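Side-chain contacts in aminotransferase, classes I and II (Silicibacter pomeroyi DSS-3, PDB 3H14), which probably transfers the amino group of L-aspartate to 2-oxoglutarate with pyridoxal 5'-phosphate as cofactor, giving oxaloacetate and L-glutamate: residues 12-15 and 16-19; 75-78 and 79-83; 262-265 and 266-269; 328-331 and 332-336. All blocks are in the same frame, centred on the assembly; numbering follows the deposited sequence.

Contact 1: residues 12-15 and 16-19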
loop_
_atom_site.group_PDB
_atom_site.type_symbol
_atom_site.label_atom_id
_atom_site.label_comp_id
_atom_site.label_asym_id
_atom_site.label_seq_id
_atom_site.Cartn_x
_atom_site.Cartn_y
_atom_site.Cartn_z
ATOM N N ASP A 12 -0.277 9.055 -16.080
ATOM C CA ASP A 12 0.319 10.256 -15.461
ATOM C C ASP A 12 1.662 9.949 -14.780
ATOM O O ASP A 12 1.757 8.969 -14.041
ATOM C CB ASP A 12 -0.593 10.764 -14.347
ATOM C CG ASP A 12 -1.977 11.194 -14.821
ATOM O OD1 ASP A 12 -2.160 11.610 -15.988
ATOM O OD2 ASP A 12 -2.894 11.152 -13.962
ATOM N N PRO A 13 2.684 10.803 -14.973
ATOM C CA PRO A 13 3.986 10.622 -14.286
ATOM C C PRO A 13 3.844 10.971 -12.812
ATOM O O PRO A 13 3.098 11.892 -12.483
ATOM C CB PRO A 13 4.895 11.636 -14.965
ATOM C CG PRO A 13 3.984 12.712 -15.371
ATOM C CD PRO A 13 2.672 12.023 -15.784
ATOM N N PHE A 14 4.533 10.242 -11.946
ATOM C CA PHE A 14 4.351 10.397 -10.516
ATOM C C PHE A 14 5.049 11.648 -10.038
ATOM O O PHE A 14 6.237 11.833 -10.277
ATOM C CB PHE A 14 4.846 9.166 -9.760
ATOM C CG PHE A 14 3.911 7.977 -9.853
ATOM C CD1 PHE A 14 2.542 8.152 -10.112
ATOM C CD2 PHE A 14 4.391 6.696 -9.661
ATOM C CE1 PHE A 14 1.683 7.059 -10.198
ATOM C CE2 PHE A 14 3.543 5.611 -9.725
ATOM C CZ PHE A 14 2.183 5.792 -9.998
ATOM N N ILE A 15 4.280 12.505 -9.378
ATOM C CA ILE A 15 4.759 13.800 -8.913
ATOM C C ILE A 15 5.939 13.622 -7.981
ATOM O O ILE A 15 6.791 14.511 -7.909
ATOM C CB ILE A 15 3.623 14.619 -8.197
ATOM C CG1 ILE A 15 2.487 14.975 -9.173
ATOM C CG2 ILE A 15 4.166 15.862 -7.533
ATOM C CD1 ILE A 15 2.943 15.682 -10.439
ATOM N N VAL A 16 6.009 12.474 -7.287
ATOM C CA VAL A 16 7.084 12.240 -6.310
ATOM C C VAL A 16 8.478 12.142 -6.950
ATOM O O VAL A 16 9.489 12.224 -6.250
ATOM C CB VAL A 16 6.801 11.011 -5.390
ATOM C CG1 VAL A 16 6.926 9.689 -6.140
ATOM C CG2 VAL A 16 7.718 11.042 -4.138
HETATM N N MSE A 17 8.520 12.009 -8.279
HETATM C CA MSE A 17 9.772 11.891 -9.034
HETATM C C MSE A 17 10.620 13.158 -8.957
HETATM O O MSE A 17 11.842 13.076 -8.952
HETATM C CB MSE A 17 9.479 11.551 -10.503
HETATM C CG MSE A 17 8.716 10.222 -10.704
HETATM SE SE MSE A 17 9.778 8.681 -10.170
HETATM C CE MSE A 17 8.403 7.342 -9.714
ATOM N N ASP A 18 9.990 14.323 -8.887
ATOM C CA ASP A 18 10.741 15.572 -8.655
ATOM C C ASP A 18 11.629 15.479 -7.390
ATOM O O ASP A 18 12.827 15.730 -7.457
ATOM C CB ASP A 18 9.819 16.784 -8.482
ATOM C CG ASP A 18 9.028 17.134 -9.731
ATOM O OD1 ASP A 18 8.961 16.323 -10.701
ATOM O OD2 ASP A 18 8.429 18.237 -9.699
ATOM N N VAL A 19 11.025 15.134 -6.251
ATOM C CA VAL A 19 11.761 15.062 -4.976
ATOM C C VAL A 19 12.791 13.920 -4.962
ATOM O O VAL A 19 13.915 14.131 -4.550
ATOM C CB VAL A 19 10.823 14.967 -3.730
ATOM C CG1 VAL A 19 10.111 13.625 -3.656
ATOM C CG2 VAL A 19 11.617 15.197 -2.437
HETATM O O HOH W 1 7.043 13.856 -12.072
HETATM O O HOH W 2 8.123 15.807 -5.689
#
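F14 and M17, a selenomethionine, meet across a type I beta turn that runs from F14 to M17 and leads the chain into helix 17-28. The turn is closed by M17 N, which donates to F14 O at 3.0 Å. The N-H is nearly straight on the oxygen (163°) but comes from above the carbonyl plane. A weaker backbone bond, D18 N to I15 O, follows. The M17 side chain folds back along the turn. Its CB lies 3.3 Å from F14 O. CG comes closer, 3.0 Å from the same F14 O. The chain then bends at chi2 (-66°), which swings CE back to F14. There CE sits 4.0 Å from F14 CB, near the plane of the ring and at its edge. The two side chains thus run side by side and point the same way. F14 CB also lies 4.2 Å from V16 CG1. The F14 side chain packs on P126, S127 and Q130 of helix 126-134. D347 takes the backbone N-H groups of I15 and V16, and D18 OD2 forms a salt bridge with R328. One water donates to I15 O at 2.9 Å and accepts from V19 N at 3.0 Å.

Contact 2: residues 75-78 and 79-83. With GOL (glycerol), chain B.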
loop_
_atom_site.group_PDB
_atom_site.type_symbol
_atom_site.label_atom_id
_atom_site.label_comp_id
_atom_site.label_asym_id
_atom_site.label_seq_id
_atom_site.Cartn_x
_atom_site.Cartn_y
_atom_site.Cartn_z
ATOM N N GLN A 75 0.257 -23.432 0.846
ATOM C CA GLN A 75 -0.083 -24.041 2.121
ATOM C C GLN A 75 0.346 -23.182 3.312
ATOM O O GLN A 75 -0.383 -23.067 4.305
ATOM C CB GLN A 75 0.579 -25.429 2.200
ATOM C CG GLN A 75 -0.161 -26.473 1.387
ATOM C CD GLN A 75 0.699 -27.663 0.955
ATOM O OE1 GLN A 75 1.740 -27.958 1.559
ATOM N NE2 GLN A 75 0.257 -28.354 -0.095
ATOM N N ARG A 76 1.534 -22.592 3.223
ATOM C CA ARG A 76 2.028 -21.740 4.321
ATOM C C ARG A 76 1.218 -20.455 4.485
ATOM O O ARG A 76 1.019 -19.983 5.599
ATOM C CB ARG A 76 3.504 -21.376 4.136
ATOM C CG ARG A 76 4.138 -20.602 5.313
ATOM C CD ARG A 76 4.130 -21.412 6.611
ATOM N NE ARG A 76 4.591 -20.640 7.759
ATOM C CZ ARG A 76 3.842 -19.789 8.453
ATOM N NH1 ARG A 76 2.582 -19.548 8.115
ATOM N NH2 ARG A 76 4.359 -19.154 9.490
ATOM N N ILE A 77 0.814 -19.865 3.373
ATOM C CA ILE A 77 -0.065 -18.701 3.404
ATOM C C ILE A 77 -1.435 -19.063 4.047
ATOM O O ILE A 77 -1.923 -18.346 4.929
ATOM C CB ILE A 77 -0.213 -18.101 2.002
ATOM C CG1 ILE A 77 1.117 -17.463 1.547
ATOM C CG2 ILE A 77 -1.341 -17.067 1.957
ATOM C CD1 ILE A 77 1.229 -17.229 0.032
ATOM N N ALA A 78 -2.020 -20.178 3.621
ATOM C CA ALA A 78 -3.269 -20.671 4.194
ATOM C C ALA A 78 -3.174 -20.773 5.715
ATOM O O ALA A 78 -4.077 -20.333 6.428
ATOM C CB ALA A 78 -3.651 -22.040 3.572
ATOM N N ARG A 79 -2.054 -21.304 6.214
ATOM C CA ARG A 79 -1.787 -21.370 7.658
ATOM C C ARG A 79 -1.752 -19.969 8.297
ATOM O O ARG A 79 -2.245 -19.769 9.411
ATOM C CB ARG A 79 -0.467 -22.112 7.903
ATOM C CG ARG A 79 -0.038 -22.249 9.363
ATOM C CD ARG A 79 1.157 -23.199 9.484
ATOM N NE ARG A 79 2.225 -22.640 10.316
ATOM C CZ ARG A 79 3.493 -23.041 10.280
ATOM N NH1 ARG A 79 3.885 -23.999 9.439
ATOM N NH2 ARG A 79 4.388 -22.454 11.073
ATOM N N LEU A 80 -1.165 -18.996 7.593
ATOM C CA LEU A 80 -1.161 -17.607 8.070
ATOM C C LEU A 80 -2.582 -17.075 8.348
ATOM O O LEU A 80 -2.801 -16.352 9.336
ATOM C CB LEU A 80 -0.379 -16.697 7.079
ATOM C CG LEU A 80 -0.447 -15.167 7.260
ATOM C CD1 LEU A 80 0.834 -14.476 6.808
ATOM C CD2 LEU A 80 -1.620 -14.590 6.530
ATOM N N TYR A 81 -3.554 -17.463 7.521
ATOM C CA TYR A 81 -4.927 -16.980 7.687
ATOM C C TYR A 81 -5.565 -17.513 8.960
ATOM O O TYR A 81 -6.325 -16.796 9.609
ATOM C CB TYR A 81 -5.783 -17.232 6.428
ATOM C CG TYR A 81 -5.507 -16.187 5.341
ATOM C CD1 TYR A 81 -6.154 -14.964 5.352
ATOM C CD2 TYR A 81 -4.541 -16.402 4.354
ATOM C CE1 TYR A 81 -5.901 -13.994 4.396
ATOM C CE2 TYR A 81 -4.268 -15.426 3.386
ATOM C CZ TYR A 81 -4.952 -14.215 3.420
ATOM O OH TYR A 81 -4.706 -13.238 2.461
ATOM N N GLY A 82 -5.250 -18.751 9.329
ATOM C CA GLY A 82 -5.680 -19.276 10.620
ATOM C C GLY A 82 -4.998 -18.565 11.786
ATOM O O GLY A 82 -5.653 -18.107 12.722
ATOM N N GLU A 83 -3.681 -18.466 11.715
ATOM C CA GLU A 83 -2.905 -17.927 12.813
ATOM C C GLU A 83 -3.143 -16.420 13.005
ATOM O O GLU A 83 -3.233 -15.959 14.128
ATOM C CB GLU A 83 -1.422 -18.239 12.602
ATOM C CG GLU A 83 -1.117 -19.735 12.706
ATOM C CD GLU A 83 0.344 -20.088 12.520
ATOM O OE1 GLU A 83 1.167 -19.193 12.216
ATOM O OE2 GLU A 83 0.681 -21.287 12.658
HETATM C C1 GOL B . 1.610 -16.311 10.790
HETATM O O1 GOL B . 1.489 -17.564 10.142
HETATM C C2 GOL B . 3.039 -15.768 10.772
HETATM O O2 GOL B . 3.978 -16.728 11.201
HETATM C C3 GOL B . 3.401 -15.327 9.356
HETATM O O3 GOL B . 4.758 -14.939 9.243
#
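Two successive turns of helix 71-85 carry a stacked pair of arginines, R76 and R79. Their guanidinium groups lie flat on each other, with centres 3.7 Å apart and planes at 9°. R76 NE sits over the centre of the R79 group. The R76 chain leaves with CG anti to the backbone N and bends at chi2 (62°), which brings its guanidinium over that of R79. Two like charges are close here, and acidic groups probably offset them. R79 NE makes a salt bridge with E83 OE2 at 3.1 Å, reaching that oxygen from above the carboxylate plane. R76 NE forms a salt bridge with D276. A glycerol, probably from the crystallisation liquor, joins the ends. R76 NH1 donates to its O1 at 3.0 Å. R76 NH2 donates to its O2, also at 3.0 Å. O1 in turn donates to E83 OE1 at 2.7 Å. The helix is held by i to i+4 backbone bonds such as L80 N to R76 O. Its inner side faces the large mixed sheet of this class I aminotransferase, where I77 rests on strands 94-97 and 240-243. I77 CG2 meets the edge of the Y81 ring, 3.6 Å from CE2. Y81 OH is hydrogen-bonded to W241 NE1.

Contact 3: residues 262-265 and 266-269; sequences CAPH and ASQV
Q268 reaches back from the first turn of helix 265-274 to A263, in the loop just ahead of the helix. P264 is the N-cap residue. This inner side is the tight part of the contact. Q268 CG lies 3.9 Å from A263 CB, and Q268 NE2 donates to A263 O at 3.2 Å. The bond is bent at the hydrogen (144°), and the donor stands above the carbonyl plane rather than on a lone pair. CG of Q268 is anti to its carbonyl carbon (chi1 -68°) and the chain is extended beyond it, which carries the amide back past the start of the helix. The other end of the amide is used as well: OE1 accepts from L70 N. A263 and Q268 both pack on I96 of strand 94-97. S267 is buried too. Its OG lies 3.5 Å from P264 CG and is hydrogen-bonded to W237 O.

The outer side is looser in that P264 and H265 are exposed, and both touch a crystal neighbour. The H265 and V269 side chains meet by van der Waals contact alone, with H265 CE1 3.5 Å from V269 CG2. Beneath them the helix begins in regular form. Q268 N donates to P264 O, and V269 N donates to H265 O at 3.0 Å.

The two amide bonds of Q268 together support its modelled orientation, since a flipped amide would set OE1 against the A263 carbonyl and NE2 against the N-H of L70. One buried side chain thereby ties the helix start to two separate pieces of backbone.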
loop_
_atom_site.group_PDB
_atom_site.type_symbol
_atom_site.label_atom_id
_atom_site.label_comp_id
_atom_site.label_asym_id
_atom_site.label_seq_id
_atom_site.Cartn_x
_atom_site.Cartn_y
_atom_site.Cartn_z
ATOM N N CYS A 262 3.454 -15.019 -13.191
ATOM C CA CYS A 262 3.744 -15.775 -11.994
ATOM C C CYS A 262 5.054 -15.301 -11.387
ATOM O O CYS A 262 5.846 -14.609 -12.037
ATOM C CB CYS A 262 3.819 -17.251 -12.329
ATOM S SG CYS A 262 5.202 -17.581 -13.353
ATOM N N ALA A 263 5.241 -15.655 -10.128
ATOM C CA ALA A 263 6.384 -15.194 -9.370
ATOM C C ALA A 263 7.625 -16.022 -9.750
ATOM O O ALA A 263 7.511 -17.220 -10.022
ATOM C CB ALA A 263 6.097 -15.279 -7.908
ATOM N N PRO A 264 8.804 -15.377 -9.778
ATOM C CA PRO A 264 10.035 -16.110 -9.985
ATOM C C PRO A 264 10.206 -17.198 -8.931
ATOM O O PRO A 264 9.908 -16.975 -7.768
ATOM C CB PRO A 264 11.130 -15.049 -9.828
ATOM C CG PRO A 264 10.457 -13.750 -9.591
ATOM C CD PRO A 264 9.007 -13.927 -9.594
ATOM N N HIS A 265 10.675 -18.378 -9.318
ATOM C CA HIS A 265 10.790 -19.465 -8.336
ATOM C C HIS A 265 11.756 -19.084 -7.212
ATOM O O HIS A 265 11.512 -19.405 -6.068
ATOM C CB HIS A 265 11.216 -20.799 -8.977
ATOM C CG HIS A 265 11.222 -21.964 -8.016
ATOM N ND1 HIS A 265 12.380 -22.480 -7.472
ATOM C CD2 HIS A 265 10.209 -22.702 -7.502
ATOM C CE1 HIS A 265 12.080 -23.493 -6.673
ATOM N NE2 HIS A 265 10.768 -23.650 -6.676
ATOM N N ALA A 266 12.838 -18.382 -7.529
ATOM C CA ALA A 266 13.792 -17.947 -6.495
ATOM C C ALA A 266 13.084 -17.135 -5.409
ATOM O O ALA A 266 13.285 -17.347 -4.206
ATOM C CB ALA A 266 14.928 -17.135 -7.124
ATOM N N SER A 267 12.253 -16.196 -5.832
ATOM C CA SER A 267 11.469 -15.392 -4.907
ATOM C C SER A 267 10.473 -16.210 -4.090
ATOM O O SER A 267 10.248 -15.913 -2.939
ATOM C CB SER A 267 10.723 -14.305 -5.676
ATOM O OG SER A 267 11.649 -13.450 -6.304
ATOM N N GLN A 268 9.880 -17.241 -4.685
ATOM C CA GLN A 268 8.947 -18.117 -3.971
ATOM C C GLN A 268 9.585 -18.957 -2.858
ATOM O O GLN A 268 8.961 -19.156 -1.797
ATOM C CB GLN A 268 8.228 -19.066 -4.941
ATOM C CG GLN A 268 7.270 -18.382 -5.874
ATOM C CD GLN A 268 6.359 -19.340 -6.601
ATOM O OE1 GLN A 268 5.530 -19.990 -5.988
ATOM N NE2 GLN A 268 6.457 -19.366 -7.927
ATOM N N VAL A 269 10.804 -19.440 -3.120
ATOM C CA VAL A 269 11.659 -20.112 -2.111
ATOM C C VAL A 269 11.925 -19.178 -0.927
ATOM O O VAL A 269 11.719 -19.549 0.231
ATOM C CB VAL A 269 13.019 -20.567 -2.723
ATOM C CG1 VAL A 269 13.951 -21.143 -1.654
ATOM C CG2 VAL A 269 12.766 -21.586 -3.823
#

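Contact 4: residues 328-331 and 332-336; sequences RAFA and AEILE
I334, one turn after F330 in helix 327-338, lays its end methyl over the face of the F330 ring. CD1 stands 3.8 Å from the ring centroid and only 8° off the ring normal, a CH-pi contact almost centred on the ring. The spacing is even: CD1 is 3.9 Å from both CE2 and CZ of F330. The F330 side chain starts away from the following turn, but CG is anti to the backbone N (chi1 -171°), which turns the ring back toward that turn, where it meets I334. The I334 chain crosses it obliquely. I334 CG1 also packs on the F330 backbone, 3.3 Å from F330 O, the same oxygen that accepts the N-H of I334.

E333 approaches the ring differently. Its OE1 lies at the ring edge, near the plane, 3.8 Å from F330 CD1. The carboxylate is turned 71° from the ring, so the two flat groups stand steeply against each other. At this distance any attraction to the ring hydrogens is probably slight. The stronger partner of this carboxylate is R382, which forms a salt bridge with OE2.

Backbone bonds from A332, E333, I334 and L335 to the residues four earlier keep the helix regular.

The helix lies between several elements. F330, E333 and I334 pack on F378 of helix 365-381. A331 and I334 rest on V342 of strand 340-344. L335 touches V19 and A22 of helix 17-28.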
loop_
_atom_site.group_PDB
_atom_site.type_symbol
_atom_site.label_atom_id
_atom_site.label_comp_id
_atom_site.label_asym_id
_atom_site.label_seq_id
_atom_site.Cartn_x
_atom_site.Cartn_y
_atom_site.Cartn_z
ATOM N N ARG A 328 3.631 20.470 -3.632
ATOM C CA ARG A 328 4.735 20.122 -4.508
ATOM C C ARG A 328 5.904 21.091 -4.285
ATOM O O ARG A 328 7.036 20.683 -4.075
ATOM C CB ARG A 328 4.282 20.174 -5.959
ATOM C CG ARG A 328 5.283 19.645 -6.945
ATOM C CD ARG A 328 4.677 19.660 -8.333
ATOM N NE ARG A 328 5.471 18.901 -9.293
ATOM C CZ ARG A 328 5.079 18.625 -10.534
ATOM N NH1 ARG A 328 3.917 19.050 -10.997
ATOM N NH2 ARG A 328 5.869 17.929 -11.324
ATOM N N ALA A 329 5.603 22.381 -4.315
ATOM C CA ALA A 329 6.609 23.389 -4.011
ATOM C C ALA A 329 7.104 23.262 -2.577
ATOM O O ALA A 329 8.286 23.477 -2.296
ATOM C CB ALA A 329 6.055 24.849 -4.306
ATOM N N PHE A 330 6.202 22.974 -1.646
ATOM C CA PHE A 330 6.548 22.845 -0.251
ATOM C C PHE A 330 7.472 21.651 -0.022
ATOM O O PHE A 330 8.415 21.752 0.767
ATOM C CB PHE A 330 5.262 22.713 0.590
ATOM C CG PHE A 330 5.453 22.786 2.083
ATOM C CD1 PHE A 330 6.352 23.647 2.663
ATOM C CD2 PHE A 330 4.670 21.995 2.924
ATOM C CE1 PHE A 330 6.499 23.701 4.042
ATOM C CE2 PHE A 330 4.812 22.069 4.298
ATOM C CZ PHE A 330 5.724 22.932 4.854
ATOM N N ALA A 331 7.186 20.512 -0.664
ATOM C CA ALA A 331 8.062 19.359 -0.533
ATOM C C ALA A 331 9.446 19.725 -1.086
ATOM O O ALA A 331 10.470 19.349 -0.538
ATOM C CB ALA A 331 7.479 18.131 -1.284
ATOM N N ALA A 332 9.483 20.458 -2.185
ATOM C CA ALA A 332 10.760 20.818 -2.798
ATOM C C ALA A 332 11.580 21.701 -1.847
ATOM O O ALA A 332 12.808 21.581 -1.762
ATOM C CB ALA A 332 10.523 21.527 -4.087
ATOM N N GLU A 333 10.888 22.583 -1.147
ATOM C CA GLU A 333 11.531 23.525 -0.210
ATOM C C GLU A 333 12.033 22.768 1.025
ATOM O O GLU A 333 13.120 23.075 1.563
ATOM C CB GLU A 333 10.533 24.647 0.174
ATOM C CG GLU A 333 10.954 25.536 1.354
ATOM C CD GLU A 333 9.838 26.454 1.940
ATOM O OE1 GLU A 333 8.645 26.418 1.521
ATOM O OE2 GLU A 333 10.177 27.224 2.865
ATOM N N ILE A 334 11.244 21.812 1.500
ATOM C CA ILE A 334 11.619 20.987 2.646
ATOM C C ILE A 334 12.923 20.238 2.300
ATOM O O ILE A 334 13.893 20.235 3.100
ATOM C CB ILE A 334 10.482 20.024 3.070
ATOM C CG1 ILE A 334 9.324 20.778 3.733
ATOM C CG2 ILE A 334 10.919 18.949 4.093
ATOM C CD1 ILE A 334 8.044 19.945 3.813
ATOM N N LEU A 335 12.967 19.680 1.097
ATOM C CA LEU A 335 14.184 18.992 0.609
ATOM C C LEU A 335 15.402 19.889 0.566
ATOM O O LEU A 335 16.476 19.528 1.043
ATOM C CB LEU A 335 13.953 18.420 -0.792
ATOM C CG LEU A 335 15.127 17.567 -1.308
ATOM C CD1 LEU A 335 15.424 16.423 -0.346
ATOM C CD2 LEU A 335 14.797 17.104 -2.716
ATOM N N GLU A 336 15.253 21.019 -0.106
ATOM C CA GLU A 336 16.357 21.963 -0.328
ATOM C C GLU A 336 16.868 22.469 1.014
ATOM O O GLU A 336 18.083 22.435 1.290
ATOM C CB GLU A 336 15.875 23.116 -1.224
ATOM C CG GLU A 336 16.729 24.402 -1.238
ATOM C CD GLU A 336 16.119 25.564 -2.092
ATOM O OE1 GLU A 336 14.902 25.906 -1.920
ATOM O OE2 GLU A 336 16.867 26.143 -2.934
#

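Overall arrangement
The four contacts follow in series along the chain and form two groups. Contacts 1 and 4 have centres 13 Å apart and touch, as helix 17-28 packs against helix 327-338. Both border strand 340-344 of the four-stranded sheet, so the N-terminal segment is joined to the C-terminal part of the fold. Contacts 2 and 3 have centres 18 Å apart, with nearest atoms about 8 Å apart. They do not touch, but both pack on strand 94-97 at one edge of the seven-stranded sheet. Contacts 2 and 4 lie on opposite sides of the chain's centre, their centres 44 Å apart. One group thus borders the four-stranded sheet and the other the seven-stranded sheet, consistent with the small and large domains of this family.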